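Local coordinates for WbbM protein (Klebsiella pneumoniae, PDB 6U4B), which is a bifunctional O-antigen polymerase, a trimeric protein that probably uses two glycosyltransferase modules joined in one chain, at residues His35-Ala40 / Ser286-Asn291; Arg104-Phe109 / Gln281-Ser286; Val337-Val342 / Phe364-Ala369. One frame throughout, in Å; residues are numbered along the deposited sequence.

Interaction 1: residues His35-Ala40 / Ser286-Asn291; sequences HHKPSA and SNETFN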
# COMPACT_ATOMS: atom_id res chain seq x y z
N HIS A 35 -8.13 21.34 -34.96
CA HIS A 35 -6.77 21.39 -34.44
C HIS A 35 -6.43 20.05 -33.79
O HIS A 35 -7.29 19.40 -33.19
CB HIS A 35 -6.59 22.52 -33.43
CG HIS A 35 -7.03 23.86 -33.93
ND1 HIS A 35 -6.13 24.87 -34.23
CD2 HIS A 35 -8.26 24.37 -34.17
CE1 HIS A 35 -6.79 25.94 -34.63
NE2 HIS A 35 -8.09 25.66 -34.61
N HIS A 36 -5.16 19.65 -33.91
CA HIS A 36 -4.66 18.45 -33.27
C HIS A 36 -3.44 18.72 -32.40
O HIS A 36 -2.94 17.79 -31.75
CB HIS A 36 -4.31 17.39 -34.33
CG HIS A 36 -3.10 17.71 -35.14
ND1 HIS A 36 -3.12 18.61 -36.19
CD2 HIS A 36 -1.83 17.25 -35.06
CE1 HIS A 36 -1.91 18.69 -36.72
NE2 HIS A 36 -1.11 17.88 -36.05
N LYS A 37 -2.95 19.95 -32.36
CA LYS A 37 -1.83 20.33 -31.51
C LYS A 37 -1.97 21.81 -31.22
O LYS A 37 -2.79 22.50 -31.82
CB LYS A 37 -0.49 20.02 -32.19
CG LYS A 37 -0.23 20.77 -33.48
CD LYS A 37 1.25 20.69 -33.84
CE LYS A 37 1.46 20.64 -35.35
NZ LYS A 37 2.91 20.53 -35.68
N PRO A 38 -1.18 22.33 -30.25
CA PRO A 38 -1.20 23.79 -30.01
C PRO A 38 -0.94 24.58 -31.28
O PRO A 38 0.12 24.47 -31.89
CB PRO A 38 -0.08 23.98 -28.98
CG PRO A 38 -0.05 22.69 -28.23
CD PRO A 38 -0.37 21.63 -29.25
N SER A 39 -1.92 25.38 -31.69
CA SER A 39 -1.85 26.10 -32.95
C SER A 39 -2.76 27.32 -32.88
O SER A 39 -3.75 27.33 -32.14
CB SER A 39 -2.25 25.21 -34.13
OG SER A 39 -3.44 24.49 -33.85
N ALA A 40 -2.41 28.34 -33.66
CA ALA A 40 -3.05 29.65 -33.53
C ALA A 40 -4.54 29.58 -33.82
O ALA A 40 -4.99 28.86 -34.72
CB ALA A 40 -2.38 30.65 -34.47
N SER A 286 2.04 29.64 -43.65
CA SER A 286 3.31 28.93 -43.75
C SER A 286 4.05 28.82 -42.43
O SER A 286 4.91 27.94 -42.30
CB SER A 286 4.20 29.63 -44.78
OG SER A 286 4.16 31.04 -44.63
N ASN A 287 3.74 29.66 -41.44
CA ASN A 287 4.41 29.64 -40.15
C ASN A 287 3.39 29.38 -39.05
O ASN A 287 2.49 30.19 -38.83
CB ASN A 287 5.16 30.95 -39.89
CG ASN A 287 6.35 31.13 -40.81
OD1 ASN A 287 7.08 30.18 -41.10
ND2 ASN A 287 6.55 32.36 -41.27
N GLU A 288 3.53 28.25 -38.36
CA GLU A 288 2.63 27.92 -37.27
C GLU A 288 3.02 28.70 -36.02
O GLU A 288 4.21 28.83 -35.70
CB GLU A 288 2.66 26.42 -36.99
CG GLU A 288 1.38 25.89 -36.36
CD GLU A 288 1.39 24.38 -36.22
OE1 GLU A 288 1.58 23.89 -35.09
OE2 GLU A 288 1.21 23.69 -37.25
N THR A 289 2.02 29.23 -35.33
CA THR A 289 2.21 29.94 -34.07
C THR A 289 1.21 29.38 -33.05
O THR A 289 0.43 28.48 -33.34
CB THR A 289 2.03 31.45 -34.24
OG1 THR A 289 0.70 31.72 -34.71
CG2 THR A 289 3.03 32.00 -35.24
N PHE A 290 1.26 29.92 -31.83
CA PHE A 290 0.31 29.56 -30.79
C PHE A 290 -0.09 30.81 -30.02
O PHE A 290 0.78 31.57 -29.57
CB PHE A 290 0.90 28.52 -29.83
CG PHE A 290 0.04 28.27 -28.62
CD1 PHE A 290 -1.09 27.47 -28.71
CD2 PHE A 290 0.37 28.83 -27.40
CE1 PHE A 290 -1.88 27.24 -27.59
CE2 PHE A 290 -0.41 28.61 -26.28
CZ PHE A 290 -1.54 27.82 -26.37
N ASN A 291 -1.40 31.02 -29.87
CA ASN A 291 -1.93 32.20 -29.21
C ASN A 291 -3.00 31.87 -28.17
O ASN A 291 -3.63 32.80 -27.64
CB ASN A 291 -2.50 33.19 -30.25
CG ASN A 291 -3.72 32.65 -30.99
OD1 ASN A 291 -4.01 31.44 -30.95
ND2 ASN A 291 -4.42 33.53 -31.69

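Interaction 2: residues Arg104-Phe109 / Gln281-Ser286; sequences RRHLNF and QRTFVS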
# COMPACT_ATOMS: atom_id res chain seq x y z
N ARG A 104 -4.67 25.66 -40.46
CA ARG A 104 -3.77 26.53 -41.20
C ARG A 104 -4.21 26.74 -42.64
O ARG A 104 -3.46 27.32 -43.43
CB ARG A 104 -2.34 25.99 -41.15
CG ARG A 104 -1.55 26.47 -39.95
CD ARG A 104 -0.29 25.66 -39.74
NE ARG A 104 0.66 25.79 -40.83
CZ ARG A 104 1.86 25.22 -40.84
NH1 ARG A 104 2.67 25.39 -41.88
NH2 ARG A 104 2.25 24.48 -39.81
N ARG A 105 -5.40 26.27 -43.01
CA ARG A 105 -5.97 26.48 -44.33
C ARG A 105 -7.40 26.94 -44.17
O ARG A 105 -8.21 26.26 -43.52
CB ARG A 105 -5.90 25.20 -45.17
CG ARG A 105 -4.49 24.78 -45.56
CD ARG A 105 -4.46 23.33 -46.00
NE ARG A 105 -3.18 22.96 -46.60
CZ ARG A 105 -2.14 22.47 -45.92
NH1 ARG A 105 -2.22 22.30 -44.61
NH2 ARG A 105 -1.02 22.17 -46.56
N HIS A 106 -7.72 28.10 -44.74
CA HIS A 106 -9.02 28.73 -44.56
C HIS A 106 -9.59 29.14 -45.91
O HIS A 106 -8.96 28.93 -46.96
CB HIS A 106 -8.91 29.94 -43.62
CG HIS A 106 -8.30 29.62 -42.29
ND1 HIS A 106 -7.20 30.28 -41.79
CD2 HIS A 106 -8.65 28.71 -41.35
CE1 HIS A 106 -6.89 29.78 -40.61
NE2 HIS A 106 -7.75 28.83 -40.32
N LEU A 107 -10.77 29.73 -45.89
CA LEU A 107 -11.43 30.23 -47.09
C LEU A 107 -11.37 31.76 -47.11
O LEU A 107 -11.46 32.41 -46.07
CB LEU A 107 -12.88 29.77 -47.15
CG LEU A 107 -13.15 28.27 -47.25
CD1 LEU A 107 -14.61 27.99 -46.96
CD2 LEU A 107 -12.76 27.75 -48.63
N ASN A 108 -11.21 32.31 -48.31
CA ASN A 108 -11.21 33.75 -48.51
C ASN A 108 -12.65 34.20 -48.74
O ASN A 108 -13.25 33.90 -49.78
CB ASN A 108 -10.32 34.12 -49.69
CG ASN A 108 -10.36 35.60 -50.02
OD1 ASN A 108 -10.92 36.41 -49.28
ND2 ASN A 108 -9.75 35.97 -51.14
N PHE A 109 -13.22 34.90 -47.76
CA PHE A 109 -14.58 35.39 -47.83
C PHE A 109 -14.68 36.82 -48.35
O PHE A 109 -15.79 37.35 -48.46
CB PHE A 109 -15.25 35.30 -46.46
CG PHE A 109 -15.27 33.92 -45.87
CD1 PHE A 109 -14.28 33.52 -44.99
CD2 PHE A 109 -16.27 33.03 -46.20
CE1 PHE A 109 -14.29 32.24 -44.45
CE2 PHE A 109 -16.29 31.75 -45.67
CZ PHE A 109 -15.30 31.36 -44.79
N GLN A 281 -11.37 31.37 -52.83
CA GLN A 281 -9.96 31.02 -52.83
C GLN A 281 -9.58 30.31 -51.53
O GLN A 281 -10.21 30.50 -50.49
CB GLN A 281 -9.09 32.27 -53.01
CG GLN A 281 -9.27 33.00 -54.34
CD GLN A 281 -8.27 34.13 -54.52
OE1 GLN A 281 -8.41 35.20 -53.93
NE2 GLN A 281 -7.25 33.89 -55.34
N ARG A 282 -8.53 29.49 -51.60
CA ARG A 282 -7.97 28.82 -50.44
C ARG A 282 -6.75 29.58 -49.95
O ARG A 282 -5.98 30.14 -50.74
CB ARG A 282 -7.56 27.38 -50.77
CG ARG A 282 -8.68 26.50 -51.29
CD ARG A 282 -8.23 25.05 -51.46
NE ARG A 282 -7.45 24.84 -52.67
CZ ARG A 282 -7.98 24.53 -53.86
NH1 ARG A 282 -9.30 24.41 -53.99
NH2 ARG A 282 -7.20 24.35 -54.91
N THR A 283 -6.56 29.58 -48.63
CA THR A 283 -5.38 30.19 -48.03
C THR A 283 -4.51 29.12 -47.38
O THR A 283 -4.96 28.01 -47.06
CB THR A 283 -5.76 31.24 -46.98
OG1 THR A 283 -6.16 30.60 -45.76
CG2 THR A 283 -6.90 32.12 -47.48
N PHE A 284 -3.24 29.46 -47.18
CA PHE A 284 -2.32 28.62 -46.44
C PHE A 284 -1.42 29.50 -45.58
O PHE A 284 -0.92 30.53 -46.04
CB PHE A 284 -1.45 27.74 -47.35
CG PHE A 284 -0.41 26.95 -46.61
CD1 PHE A 284 0.93 27.27 -46.71
CD2 PHE A 284 -0.78 25.90 -45.78
CE1 PHE A 284 1.89 26.55 -46.02
CE2 PHE A 284 0.17 25.17 -45.08
CZ PHE A 284 1.51 25.50 -45.21
N VAL A 285 -1.21 29.08 -44.34
CA VAL A 285 -0.38 29.78 -43.37
C VAL A 285 0.93 29.01 -43.24
O VAL A 285 0.94 27.86 -42.78
CB VAL A 285 -1.08 29.91 -42.02
CG1 VAL A 285 -0.18 30.60 -41.01
CG2 VAL A 285 -2.39 30.68 -42.18
N SER A 286 2.04 29.64 -43.65
CA SER A 286 3.31 28.93 -43.75
C SER A 286 4.05 28.82 -42.43
O SER A 286 4.91 27.94 -42.30
CB SER A 286 4.20 29.63 -44.78
OG SER A 286 4.16 31.04 -44.63

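Interaction 3: residues Val337-Val342 / Phe364-Ala369; sequences VLENKV and FFDVNA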
# COMPACT_ATOMS: atom_id res chain seq x y z
N VAL A 337 0.58 20.10 -16.16
CA VAL A 337 1.96 19.70 -16.41
C VAL A 337 2.36 20.21 -17.80
O VAL A 337 1.76 19.81 -18.81
CB VAL A 337 2.15 18.18 -16.31
CG1 VAL A 337 3.50 17.78 -16.87
CG2 VAL A 337 2.00 17.73 -14.86
N LEU A 338 3.37 21.08 -17.84
CA LEU A 338 3.98 21.49 -19.10
C LEU A 338 4.95 20.39 -19.51
O LEU A 338 6.10 20.37 -19.06
CB LEU A 338 4.68 22.83 -18.95
CG LEU A 338 3.85 23.93 -18.29
CD1 LEU A 338 4.65 25.21 -18.14
CD2 LEU A 338 2.58 24.17 -19.08
N GLU A 339 4.49 19.47 -20.35
CA GLU A 339 5.22 18.25 -20.63
C GLU A 339 6.08 18.40 -21.88
O GLU A 339 5.67 19.02 -22.86
CB GLU A 339 4.26 17.06 -20.79
CG GLU A 339 3.21 17.21 -21.88
CD GLU A 339 3.65 16.65 -23.22
OE1 GLU A 339 3.10 17.08 -24.25
OE2 GLU A 339 4.56 15.79 -23.24
N ASN A 340 7.28 17.83 -21.82
CA ASN A 340 8.22 17.80 -22.94
C ASN A 340 8.40 16.34 -23.35
O ASN A 340 9.31 15.66 -22.89
CB ASN A 340 9.55 18.45 -22.55
CG ASN A 340 10.59 18.39 -23.66
OD1 ASN A 340 10.25 18.20 -24.83
ND2 ASN A 340 11.85 18.55 -23.30
N LYS A 341 7.50 15.88 -24.23
CA LYS A 341 7.55 14.53 -24.79
C LYS A 341 7.54 13.46 -23.69
O LYS A 341 8.30 12.49 -23.73
CB LYS A 341 8.76 14.37 -25.71
CG LYS A 341 8.71 15.28 -26.93
CD LYS A 341 9.98 15.20 -27.75
CE LYS A 341 9.99 16.23 -28.87
NZ LYS A 341 8.93 15.98 -29.88
N VAL A 342 6.67 13.65 -22.70
CA VAL A 342 6.40 12.60 -21.74
C VAL A 342 5.62 11.49 -22.43
O VAL A 342 4.71 11.75 -23.23
CB VAL A 342 5.64 13.15 -20.52
CG1 VAL A 342 5.39 12.05 -19.50
CG2 VAL A 342 6.42 14.29 -19.89
N PHE A 364 -2.33 18.12 -19.31
CA PHE A 364 -1.02 18.23 -19.93
C PHE A 364 -1.05 19.25 -21.05
O PHE A 364 -2.04 19.34 -21.79
CB PHE A 364 -0.55 16.88 -20.48
CG PHE A 364 -0.25 15.86 -19.42
CD1 PHE A 364 0.98 15.83 -18.80
CD2 PHE A 364 -1.21 14.93 -19.05
CE1 PHE A 364 1.26 14.89 -17.82
CE2 PHE A 364 -0.94 13.99 -18.07
CZ PHE A 364 0.30 13.97 -17.45
N PHE A 365 0.03 20.01 -21.18
CA PHE A 365 0.22 20.93 -22.29
C PHE A 365 1.62 20.76 -22.84
O PHE A 365 2.59 20.72 -22.07
CB PHE A 365 -0.01 22.38 -21.85
CG PHE A 365 0.10 23.37 -22.98
CD1 PHE A 365 -0.93 23.53 -23.89
CD2 PHE A 365 1.25 24.13 -23.14
CE1 PHE A 365 -0.83 24.44 -24.93
CE2 PHE A 365 1.36 25.04 -24.18
CZ PHE A 365 0.32 25.20 -25.08
N ASP A 366 1.73 20.63 -24.16
CA ASP A 366 3.03 20.51 -24.81
C ASP A 366 3.84 21.79 -24.59
O ASP A 366 3.54 22.83 -25.17
CB ASP A 366 2.86 20.23 -26.30
CG ASP A 366 4.18 19.92 -27.00
OD1 ASP A 366 4.14 19.53 -28.19
OD2 ASP A 366 5.25 20.05 -26.37
N VAL A 367 4.88 21.70 -23.75
CA VAL A 367 5.68 22.88 -23.43
C VAL A 367 6.36 23.45 -24.66
O VAL A 367 6.66 24.65 -24.70
CB VAL A 367 6.71 22.53 -22.33
CG1 VAL A 367 7.85 21.70 -22.90
CG2 VAL A 367 7.23 23.79 -21.64
N ASN A 368 6.59 22.63 -25.69
CA ASN A 368 7.34 23.06 -26.86
C ASN A 368 6.59 24.07 -27.72
O ASN A 368 7.20 24.67 -28.60
CB ASN A 368 7.73 21.84 -27.70
CG ASN A 368 8.63 20.89 -26.93
OD1 ASN A 368 9.80 21.19 -26.68
ND2 ASN A 368 8.09 19.73 -26.55
N ALA A 369 5.29 24.28 -27.47
CA ALA A 369 4.57 25.33 -28.17
C ALA A 369 5.09 26.72 -27.80
O ALA A 369 4.81 27.68 -28.52
CB ALA A 369 3.08 25.24 -27.86
O HOH W 1 5.53 17.38 -25.74

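Interaction 1: residues His35-Ala40 / Ser286-Asn291
Two loops meet here, one that follows strand 29-35 and one that runs from strand 277-285 toward strand 302-309, and Lys37, Pro38, Ser39 and Ala40 of the first lie against Glu288, Thr289, Phe290 and Asn291 of the second. The touching parts run 73° apart, so the chains cross and do not pair as strands. Backbone contact centres on the Thr289 carbonyl, whose O lies 2.9 Å from Ala40 N and takes a CA-H...O contact from Ser39 CA at 3.3 Å. Ala40 CB comes within 3.3 Å of Thr289 OG1, and Asn291 OD1, which accepts from Phe41 N, lies against Ala40 CA. Pro38 CB packs obliquely on the Phe290 ring, 3.6 Å from CD1, while Ser39 N lies at the edge of that ring. Lys37 CE lies against Glu288 OE1 at 3.3 Å, and the salt bridge from NZ to OE1 is long (3.7 Å); the stronger partners of Glu288 are Arg104 and Tyr103, both at OE2. Ser39 OG, between its backbone N and carbonyl carbon (chi1 47°), accepts from His35 ND1 in the imidazole plane (2.7 Å, 172°) and donates to Lys37 O, bracing the first loop from within. Asn291 O receives a bond from Arg397, and Phe290 meets Phe365 of strand 360-366. His35, the last residue of strand 29-35, is backbone-bonded to Leu50 of strand 47-51 and to Val52 just beyond it.

Interaction 2: residues Arg104-Phe109 / Gln281-Ser286
Residues 104-108 run roughly antiparallel to strand 282-285, 151° apart end to end, with Leu107 and Arg282 forming a single bridge at a CA-CA distance of 5.0 Å. Backbone bonds follow on both flanks of that pair: Thr283 N to His106 O (3.0 Å), Asn108 N to Gln281 O, and, farther along, Val285 N to Arg104 O. Between them His106 N turns to a side chain and donates to Thr283 OG1 at 3.1 Å. Thr283 holds OG1 between its backbone N and carbonyl carbon, which brings the hydroxyl up to His106; Tyr132 OH bonds both this oxygen and His106 ND1. Arg104 bends at its third torsion (chi3 64°) and brings NE to Val285 O at 2.9 Å, with the oxygen tilted slightly from the guanidinium plane; NH1 adds a weak bond to the same oxygen, and NH2 pairs with Glu288. Arg105 and Phe284 lie side by side and point the same way. Phe284 CE2 sits over one face of the Arg105 guanidinium, 3.6 Å from NH2, but the two planes are 48° apart, so this is no flat stack. Asn108 and Gln281 also run alongside each other, and Asn108 ND2 donates in its own amide plane to Gln281 OE1 at 3.2 Å. With ND2 shared with Lys112 O and OD1 bonded to Ser110 OG, the Asn108 amide is fixed in rotation; Gln281 NE2 donates to Glu117 OE1 and Phe115 O. Strand 277-285 also pairs, in parallel, with strand 122-125. From Arg104 to Asn108 main-chain and side-chain donors together join the irregular segment to the strand, and the positive charge of Arg104 probably strengthens its hold on Val285 O.

Interaction 3: residues Val337-Val342 / Phe364-Ala369
Glu339 of strand 333-340 and Phe364, Phe365 and Asp366 of strand 360-366 meet in a parallel beta-alpha-beta unit, whose crossover helix is 344-352, in the family 8 glycosyltransferase domain. The Glu339 CB lies 4.0 Å from Phe364 CD1. CG, set between the backbone N and the carbonyl carbon (chi1 58°), passes close to Phe365 O, and a bend at chi2 brings OE1 to Asp366 CA at 3.5 Å. OE1 and Asp366 OD2, 4.2 Å apart, are like charges that may disfavour each other. OE1 also accepts from Asn59 ND2; a water 2.9 Å from OE1 accepts from Lys341 N. OE2 accepts from Val342 N, three residues on. The backbone ladder is Phe365 N to Val337 O, Glu339 N to Phe365 O and Val367 N to Glu339 O (169°). Val337 CB packs on the Phe364 ring on one side of the sheet, Leu338 CB on Val367 CG2 on the other. At the end of strand 360-366, Asp366 OD2 accepts from Asn368 N, an Asx turn, and with its syn lone pair from Asn368 ND2. That ND2 also donates to Asn340 OD1 at 3.2 Å, from above the carbonyl plane, with the two amide planes 71° apart.

Along the chain, interaction 2 is nested inside the loop closed by interaction 1, and interaction 3 follows both. Interactions 1 and 2 have centres 14 Å apart, share Ser286 and are tied by the Arg104-Glu288 salt bridge; strand 277-285, in one mixed sheet with strand 29-35, runs through interaction 2 into the second loop of interaction 1. Interaction 3 lies in the mixed sheet of strands 333-340 and 360-366, its centre also 14 Å from interaction 1, and touches it where Phe365 and Ala369 pack on Phe290 and Pro38. Interactions 2 and 3 are 28 Å apart between centres. Interaction 1 thus lies where the DUF4422 part meets the family 8 part, putting the two modules in direct contact.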